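Local coordinates for protein pectinesterase A (Erwinia chrysanthemi, PDB 2NTP) that hydrolyses the methyl esters of galacturonosyl residues in pectin, releasing methanol, the first step in the maceration and soft-rotting of plant tissue, at residues Ser204-Ala209 with His275-Asp280; Gly31-Val36 with Ile50-Leu55; Gly161-Ser166 with Gly181-Asn186. All coordinates share one frame; numbering follows the deposited sequence.

In the fold
Pectinesterase A folds as a right-handed parallel beta-helix, and the three contacts lie at successive places along it, in the chain order contact 2, contact 3, contact 1. Contacts 2 and 3 reach the same long parallel sheet: 31-36 with 50-55 where strands 35-39 and 55-59 begin, 161-166 with 181-186 on the neighbouring strands 162-166 and 182-186. Their centres are about 19 Å apart. Contact 1 belongs to another sheet, that of strands 205-210, 239-242 and 276-278, with its centre about 20 Å from that of contact 3 and about 36 Å from that of contact 2. Of the three, contact 1 holds a substrate-binding residue, while the others join coils of the scaffold.

Contact 1 (Ser204-Ala209 with His275-Asp280). With ADA (alpha-D-galactopyranuronic acid), chain C.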
# COMPACT_ATOMS: atom_id res chain seq x y z
N SER A 204 7.15 -14.34 8.66
CA SER A 204 5.90 -14.32 7.89
C SER A 204 5.76 -13.10 6.98
O SER A 204 5.15 -13.19 5.92
CB SER A 204 4.68 -14.42 8.82
OG SER A 204 4.44 -15.76 9.22
N GLY A 205 6.31 -11.96 7.39
CA GLY A 205 6.25 -10.78 6.52
C GLY A 205 6.86 -9.52 7.08
O GLY A 205 7.54 -9.55 8.11
N TYR A 206 6.61 -8.41 6.38
CA TYR A 206 7.16 -7.10 6.72
C TYR A 206 6.09 -6.07 6.38
O TYR A 206 5.54 -6.07 5.28
CB TYR A 206 8.44 -6.80 5.92
CG TYR A 206 9.36 -7.99 5.81
CD1 TYR A 206 9.21 -8.91 4.77
CD2 TYR A 206 10.36 -8.23 6.77
CE1 TYR A 206 10.03 -10.03 4.68
CE2 TYR A 206 11.19 -9.36 6.67
CZ TYR A 206 11.02 -10.24 5.62
OH TYR A 206 11.81 -11.36 5.49
N LEU A 207 5.78 -5.20 7.34
CA LEU A 207 4.73 -4.19 7.12
C LEU A 207 5.12 -3.24 6.01
O LEU A 207 4.29 -2.90 5.16
CB LEU A 207 4.48 -3.38 8.40
CG LEU A 207 3.48 -3.94 9.41
CD1 LEU A 207 3.93 -5.26 10.00
CD2 LEU A 207 3.26 -2.91 10.51
N THR A 208 6.37 -2.81 6.01
CA THR A 208 6.81 -1.79 5.06
C THR A 208 8.09 -2.17 4.34
O THR A 208 8.92 -2.91 4.86
CB THR A 208 7.00 -0.41 5.72
OG1 THR A 208 8.12 -0.44 6.62
CG2 THR A 208 5.74 0.01 6.49
N ALA A 209 8.22 -1.66 3.12
CA ALA A 209 9.47 -1.77 2.37
C ALA A 209 9.67 -0.45 1.62
O ALA A 209 9.39 -0.36 0.42
CB ALA A 209 9.43 -2.95 1.40
N HIS A 275 3.44 -9.91 17.50
CA HIS A 275 3.90 -10.50 16.24
C HIS A 275 5.11 -9.73 15.69
O HIS A 275 5.89 -10.27 14.90
CB HIS A 275 2.76 -10.62 15.22
CG HIS A 275 2.18 -9.31 14.78
ND1 HIS A 275 1.50 -8.46 15.63
CD2 HIS A 275 2.16 -8.71 13.56
CE1 HIS A 275 1.10 -7.39 14.95
NE2 HIS A 275 1.49 -7.52 13.70
N ILE A 276 5.28 -8.49 16.14
CA ILE A 276 6.38 -7.63 15.71
C ILE A 276 7.68 -7.98 16.44
O ILE A 276 7.70 -8.03 17.68
CB ILE A 276 6.03 -6.13 15.95
CG1 ILE A 276 4.82 -5.68 15.11
CG2 ILE A 276 7.26 -5.23 15.68
CD1 ILE A 276 4.96 -5.89 13.59
N TYR A 277 8.75 -8.20 15.68
CA TYR A 277 10.08 -8.46 16.26
C TYR A 277 11.04 -7.27 16.16
O TYR A 277 12.05 -7.22 16.87
CB TYR A 277 10.72 -9.73 15.68
CG TYR A 277 10.96 -9.71 14.19
CD1 TYR A 277 12.02 -8.99 13.63
CD2 TYR A 277 10.13 -10.42 13.33
CE1 TYR A 277 12.24 -8.97 12.25
CE2 TYR A 277 10.34 -10.41 11.94
CZ TYR A 277 11.39 -9.69 11.42
OH TYR A 277 11.59 -9.68 10.05
N GLY A 278 10.73 -6.32 15.27
CA GLY A 278 11.61 -5.18 15.00
C GLY A 278 11.80 -4.97 13.51
O GLY A 278 10.89 -5.24 12.72
N TRP A 279 12.98 -4.49 13.13
CA TRP A 279 13.29 -4.20 11.73
C TRP A 279 14.08 -5.35 11.10
O TRP A 279 14.53 -6.26 11.81
CB TRP A 279 14.09 -2.90 11.63
CG TRP A 279 13.42 -1.70 12.26
CD1 TRP A 279 13.69 -1.17 13.50
CD2 TRP A 279 12.39 -0.88 11.69
NE1 TRP A 279 12.89 -0.08 13.73
CE2 TRP A 279 12.08 0.12 12.63
CE3 TRP A 279 11.71 -0.90 10.47
CZ2 TRP A 279 11.11 1.10 12.40
CZ3 TRP A 279 10.74 0.07 10.22
CH2 TRP A 279 10.45 1.06 11.19
N ASP A 280 14.26 -5.31 9.78
CA ASP A 280 15.02 -6.37 9.11
C ASP A 280 15.82 -5.84 7.92
O ASP A 280 15.66 -4.69 7.51
CB ASP A 280 14.09 -7.51 8.66
CG ASP A 280 14.72 -8.89 8.83
OD1 ASP A 280 15.96 -9.03 8.64
OD2 ASP A 280 13.98 -9.84 9.13
C1 ADA C . 13.26 -16.32 1.72
C2 ADA C . 13.35 -14.83 2.09
C3 ADA C . 12.14 -14.40 2.91
C4 ADA C . 10.84 -14.74 2.17
C5 ADA C . 10.82 -16.23 1.76
C6 ADA C . 9.61 -16.52 0.91
O1 ADA C . 13.41 -17.15 2.89
O2 ADA C . 14.56 -14.57 2.82
O3 ADA C . 12.18 -13.00 3.19
O4 ADA C . 10.70 -13.89 1.02
O5 ADA C . 12.02 -16.60 1.06
O6B ADA C . 9.71 -16.45 -0.34
O6A ADA C . 8.53 -16.82 1.48
O HOH W 1 13.95 -11.64 7.00
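Tyr206 and Tyr277 meet obliquely, the hydroxyl of Tyr277 coming to CE2 of the Tyr206 ring, 3.4 Å from OH to CE2. Tyr277 holds CG between its backbone N and carbonyl carbon (chi1 61°), the setting in which its hydroxyl meets both Tyr206 and Asp280. Asp280 OD2 lies in the plane of the Tyr206 ring and takes a hydrogen bond of 2.6 Å from Tyr277 OH on its anti lone pair, the one turned away from OD1. Tyr277 thus steadies the carboxylate, which in turn borders Tyr206.

Deeper in, the contact is apolar. Leu207 sits at a corner of the chain and sends CD1 to CD1 of Ile276, 3.8 Å away, the two side chains crossing at about a right angle. Branched aliphatic residues suit this interior of the parallel beta-helix, where Val227 touches both and the intervening strand 239-242 also packs on them.

The side toward the sugar is wetter. One water lies 2.6 Å from Tyr206 OH and donates to Asp280 OD2, bridging segments that share no direct hydrogen bond. Tyr206 OH also hydrogen-bonds O3 of the bound galacturonate at 2.8 Å, with Asp175, the nucleophile, and Arg243 beside its side chain. A phenol suits this place because its ring can pack while its hydroxyl can either give or accept; the bonds from Tyr277 through Asp280 and the water are consistent with holding that hydroxyl in place for the sugar.

Contact 2 (Gly31-Val36 with Ile50-Leu55); sequences GSTPFV and ITRNNL
Arg52 reaches across to the carbonyl of Thr33 and grips it end-on with both terminal nitrogens, NH1 at 2.8 Å and NH2 at 3.1 Å from Thr33 O. The site lies in an early coil of the parallel beta-helix, where the loop 51-54 leads into strand 55-59 alongside the start of strand 35-39. Thr33 O lies in the guanidinium plane. Over one face of that group is Phe35 CB, and over the other, above its centre, Gly31 O at 3.4 Å from Arg52 CZ. Arginine fits because its long chain, extended from CG to NE, ends in a flat group that can be sandwiched while its edge donates hydrogen bonds.

Asn54 gives the second grip. Its ND2 donates to Ser32 O in the plane of the amide, at 2.9 Å and nearly straight (N-H...O 164°), and its backbone O accepts from Phe35 N, which begins the parallel pairing of Phe35 with Leu55. Its positive phi, 65°, is a conformation that asparagine tolerates well. Beyond this bond Leu55 CD1 approaches the edge of the Phe35 ring, 3.8 Å from CD2, and Ile25 of helix 21-26 packs on Leu55.

Further out, Arg52 NE is tied to Pro29 O, and Asn54 OD1 to His56 NE2, which fixes the turn of the amide. Gly31 has a phi of 132°, and at its backbone angles a CB would jam against the carbonyl O of the residue before, which calls for glycine. A water donates to Gly31 O and accepts from Asn53 N, 3.0 Å from that nitrogen.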
# COMPACT_ATOMS: atom_id res chain seq x y z
N GLY A 31 -10.86 17.59 -18.44
CA GLY A 31 -10.46 18.75 -17.65
C GLY A 31 -10.16 18.43 -16.20
O GLY A 31 -9.81 17.29 -15.86
N SER A 32 -10.30 19.44 -15.34
CA SER A 32 -9.85 19.33 -13.95
C SER A 32 -10.81 19.91 -12.90
O SER A 32 -10.43 20.09 -11.74
CB SER A 32 -8.47 19.96 -13.80
OG SER A 32 -8.47 21.30 -14.28
N THR A 33 -12.05 20.19 -13.32
CA THR A 33 -13.13 20.49 -12.39
C THR A 33 -13.42 19.24 -11.55
O THR A 33 -13.23 18.12 -12.04
CB THR A 33 -14.42 20.93 -13.13
OG1 THR A 33 -14.69 20.03 -14.21
CG2 THR A 33 -14.26 22.34 -13.69
N PRO A 34 -13.85 19.42 -10.29
CA PRO A 34 -14.14 18.24 -9.46
C PRO A 34 -15.22 17.34 -10.07
O PRO A 34 -16.22 17.83 -10.59
CB PRO A 34 -14.62 18.84 -8.13
CG PRO A 34 -14.97 20.25 -8.43
CD PRO A 34 -14.09 20.68 -9.55
N PHE A 35 -14.98 16.03 -10.02
CA PHE A 35 -15.96 15.05 -10.47
C PHE A 35 -16.11 14.00 -9.39
O PHE A 35 -15.14 13.31 -9.04
CB PHE A 35 -15.53 14.42 -11.79
CG PHE A 35 -16.63 13.69 -12.52
CD1 PHE A 35 -17.53 14.39 -13.33
CD2 PHE A 35 -16.79 12.31 -12.39
CE1 PHE A 35 -18.55 13.74 -14.00
CE2 PHE A 35 -17.81 11.65 -13.06
CZ PHE A 35 -18.70 12.36 -13.87
N VAL A 36 -17.32 13.88 -8.85
CA VAL A 36 -17.59 13.04 -7.68
C VAL A 36 -18.56 11.92 -8.04
O VAL A 36 -19.66 12.17 -8.54
CB VAL A 36 -18.16 13.87 -6.51
CG1 VAL A 36 -18.22 13.05 -5.22
CG2 VAL A 36 -17.33 15.15 -6.30
N ILE A 50 -6.70 5.69 -13.11
CA ILE A 50 -7.20 7.05 -12.98
C ILE A 50 -6.20 8.04 -13.56
O ILE A 50 -5.09 8.17 -13.06
CB ILE A 50 -7.47 7.41 -11.49
CG1 ILE A 50 -8.44 6.41 -10.83
CG2 ILE A 50 -7.93 8.87 -11.35
CD1 ILE A 50 -9.69 6.09 -11.62
N THR A 51 -6.60 8.73 -14.62
CA THR A 51 -5.72 9.68 -15.30
C THR A 51 -6.30 11.09 -15.30
O THR A 51 -5.65 12.03 -15.76
CB THR A 51 -5.43 9.26 -16.76
OG1 THR A 51 -6.67 9.14 -17.48
CG2 THR A 51 -4.68 7.94 -16.80
N ARG A 52 -7.52 11.22 -14.80
CA ARG A 52 -8.17 12.52 -14.70
C ARG A 52 -7.94 13.14 -13.33
O ARG A 52 -8.21 12.52 -12.30
CB ARG A 52 -9.67 12.41 -14.97
CG ARG A 52 -10.33 13.76 -15.22
CD ARG A 52 -11.83 13.65 -15.10
NE ARG A 52 -12.50 14.92 -15.39
CZ ARG A 52 -12.66 15.91 -14.51
NH1 ARG A 52 -12.17 15.81 -13.28
NH2 ARG A 52 -13.30 17.01 -14.88
N ASN A 53 -7.44 14.37 -13.35
CA ASN A 53 -7.23 15.15 -12.13
C ASN A 53 -8.55 15.49 -11.45
O ASN A 53 -9.57 15.67 -12.11
CB ASN A 53 -6.47 16.44 -12.44
CG ASN A 53 -5.04 16.20 -12.90
OD1 ASN A 53 -4.41 15.20 -12.54
ND2 ASN A 53 -4.51 17.13 -13.68
N ASN A 54 -8.52 15.59 -10.11
CA ASN A 54 -9.67 16.05 -9.33
C ASN A 54 -10.87 15.11 -9.41
O ASN A 54 -12.03 15.55 -9.42
CB ASN A 54 -10.04 17.48 -9.76
CG ASN A 54 -10.58 18.34 -8.62
OD1 ASN A 54 -10.77 17.88 -7.49
ND2 ASN A 54 -10.82 19.61 -8.92
N LEU A 55 -10.59 13.81 -9.49
CA LEU A 55 -11.62 12.77 -9.48
C LEU A 55 -11.77 12.21 -8.07
O LEU A 55 -10.77 12.02 -7.38
CB LEU A 55 -11.30 11.65 -10.46
CG LEU A 55 -12.26 10.45 -10.43
CD1 LEU A 55 -13.62 10.81 -11.03
CD2 LEU A 55 -11.66 9.25 -11.11
O HOH W 2 -7.32 16.03 -15.81
O HOH W 3 -14.19 18.81 -16.86

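Contact 3 (Gly161-Ser166 with Gly181-Asn186); sequences GRSFFS and GTALFN
Phe165 and Phe185 both turn CG away from the carbonyl carbon and beside the backbone N (chi1 -62° and -57°), which, on residues paired across the strands and therefore on one face, lays the two rings side by side. Their planes are within 13° of parallel but slid apart: CE2 of Phe185 lies over a face of Phe165, 3.4 Å from CD1, and the rings barely overlap. On the other face Phe164 and Leu184 instead have CG anti to the backbone N, which lays the two side chains alongside each other, CD1 of Phe164 3.7 Å from CD2 of Leu184.

These are adjacent strands of the long parallel sheet in the beta-helix, paired in register, with side chains on alternate faces. Phe165 also stacks on Phe144 of the neighbouring strand 142-145, continuing the aromatic row, and Leu156 of strand 156-158 packs on both phenylalanines. Small residues suit the neighbouring position, where Ser163 OG lies 3.3 Å from Ala183 CB.

Five backbone hydrogen bonds join the strands, among them Leu184 N to Ser163 O at 3.0 Å and Phe165 N to Leu184 O at 2.8 Å. At the C-terminal end a water links Ser166 OG with Asn186 OD1, to which it donates, while Asn186 ND2 is hydrogen-bonded to Thr223 and Asn224.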
# COMPACT_ATOMS: atom_id res chain seq x y z
N GLY A 161 4.52 11.25 -5.33
CA GLY A 161 4.24 12.37 -4.45
C GLY A 161 3.66 12.01 -3.10
O GLY A 161 4.04 11.00 -2.49
N ARG A 162 2.71 12.83 -2.64
CA ARG A 162 2.14 12.70 -1.31
C ARG A 162 0.80 11.99 -1.33
O ARG A 162 -0.06 12.27 -2.17
CB ARG A 162 1.98 14.07 -0.65
CG ARG A 162 3.20 14.95 -0.78
CD ARG A 162 2.94 16.06 -1.79
NE ARG A 162 2.66 17.30 -1.10
CZ ARG A 162 2.24 18.43 -1.66
NH1 ARG A 162 2.01 18.53 -2.97
NH2 ARG A 162 2.04 19.47 -0.88
N SER A 163 0.62 11.05 -0.41
CA SER A 163 -0.66 10.40 -0.21
C SER A 163 -0.98 10.40 1.28
O SER A 163 -0.08 10.39 2.11
CB SER A 163 -0.61 8.96 -0.72
OG SER A 163 0.47 8.28 -0.13
N PHE A 164 -2.27 10.42 1.60
CA PHE A 164 -2.71 10.44 2.99
C PHE A 164 -3.80 9.41 3.17
O PHE A 164 -4.77 9.37 2.41
CB PHE A 164 -3.19 11.84 3.38
CG PHE A 164 -3.70 11.96 4.80
CD1 PHE A 164 -2.91 11.56 5.88
CD2 PHE A 164 -4.96 12.49 5.05
CE1 PHE A 164 -3.38 11.67 7.19
CE2 PHE A 164 -5.44 12.61 6.37
CZ PHE A 164 -4.65 12.20 7.43
N PHE A 165 -3.62 8.54 4.17
CA PHE A 165 -4.55 7.47 4.49
C PHE A 165 -5.06 7.68 5.90
O PHE A 165 -4.27 7.79 6.84
CB PHE A 165 -3.85 6.11 4.37
CG PHE A 165 -3.36 5.81 2.98
CD1 PHE A 165 -2.15 6.33 2.53
CD2 PHE A 165 -4.10 5.00 2.13
CE1 PHE A 165 -1.69 6.07 1.24
CE2 PHE A 165 -3.65 4.71 0.84
CZ PHE A 165 -2.45 5.25 0.40
N SER A 166 -6.37 7.75 6.03
CA SER A 166 -7.00 8.13 7.30
C SER A 166 -8.15 7.19 7.62
O SER A 166 -8.96 6.88 6.75
CB SER A 166 -7.51 9.57 7.18
OG SER A 166 -8.29 9.95 8.31
N GLY A 181 7.12 6.89 -2.24
CA GLY A 181 6.24 8.05 -2.03
C GLY A 181 6.34 8.62 -0.62
O GLY A 181 6.94 8.02 0.28
N THR A 182 5.77 9.81 -0.45
CA THR A 182 5.55 10.36 0.87
C THR A 182 4.13 9.95 1.24
O THR A 182 3.16 10.47 0.68
CB THR A 182 5.69 11.90 0.88
OG1 THR A 182 7.03 12.26 0.49
CG2 THR A 182 5.40 12.46 2.26
N ALA A 183 4.01 8.99 2.15
CA ALA A 183 2.71 8.43 2.49
C ALA A 183 2.51 8.49 3.99
O ALA A 183 3.28 7.91 4.76
CB ALA A 183 2.60 6.98 1.98
N LEU A 184 1.48 9.23 4.39
CA LEU A 184 1.14 9.43 5.79
C LEU A 184 -0.11 8.63 6.13
O LEU A 184 -1.10 8.68 5.40
CB LEU A 184 0.91 10.93 6.08
CG LEU A 184 0.46 11.35 7.48
CD1 LEU A 184 1.55 11.04 8.53
CD2 LEU A 184 0.11 12.83 7.51
N PHE A 185 -0.04 7.89 7.24
CA PHE A 185 -1.14 7.03 7.67
C PHE A 185 -1.54 7.47 9.07
O PHE A 185 -0.70 7.52 9.97
CB PHE A 185 -0.70 5.56 7.69
CG PHE A 185 -0.19 5.06 6.37
CD1 PHE A 185 1.13 5.29 5.97
CD2 PHE A 185 -1.04 4.37 5.51
CE1 PHE A 185 1.59 4.84 4.73
CE2 PHE A 185 -0.59 3.91 4.28
CZ PHE A 185 0.72 4.15 3.88
N ASN A 186 -2.81 7.81 9.24
CA ASN A 186 -3.31 8.19 10.56
C ASN A 186 -4.56 7.42 10.96
O ASN A 186 -5.51 7.31 10.19
CB ASN A 186 -3.57 9.70 10.65
CG ASN A 186 -3.95 10.13 12.06
OD1 ASN A 186 -5.10 10.46 12.33
ND2 ASN A 186 -2.99 10.09 12.97
O HOH W 4 -7.13 10.95 10.50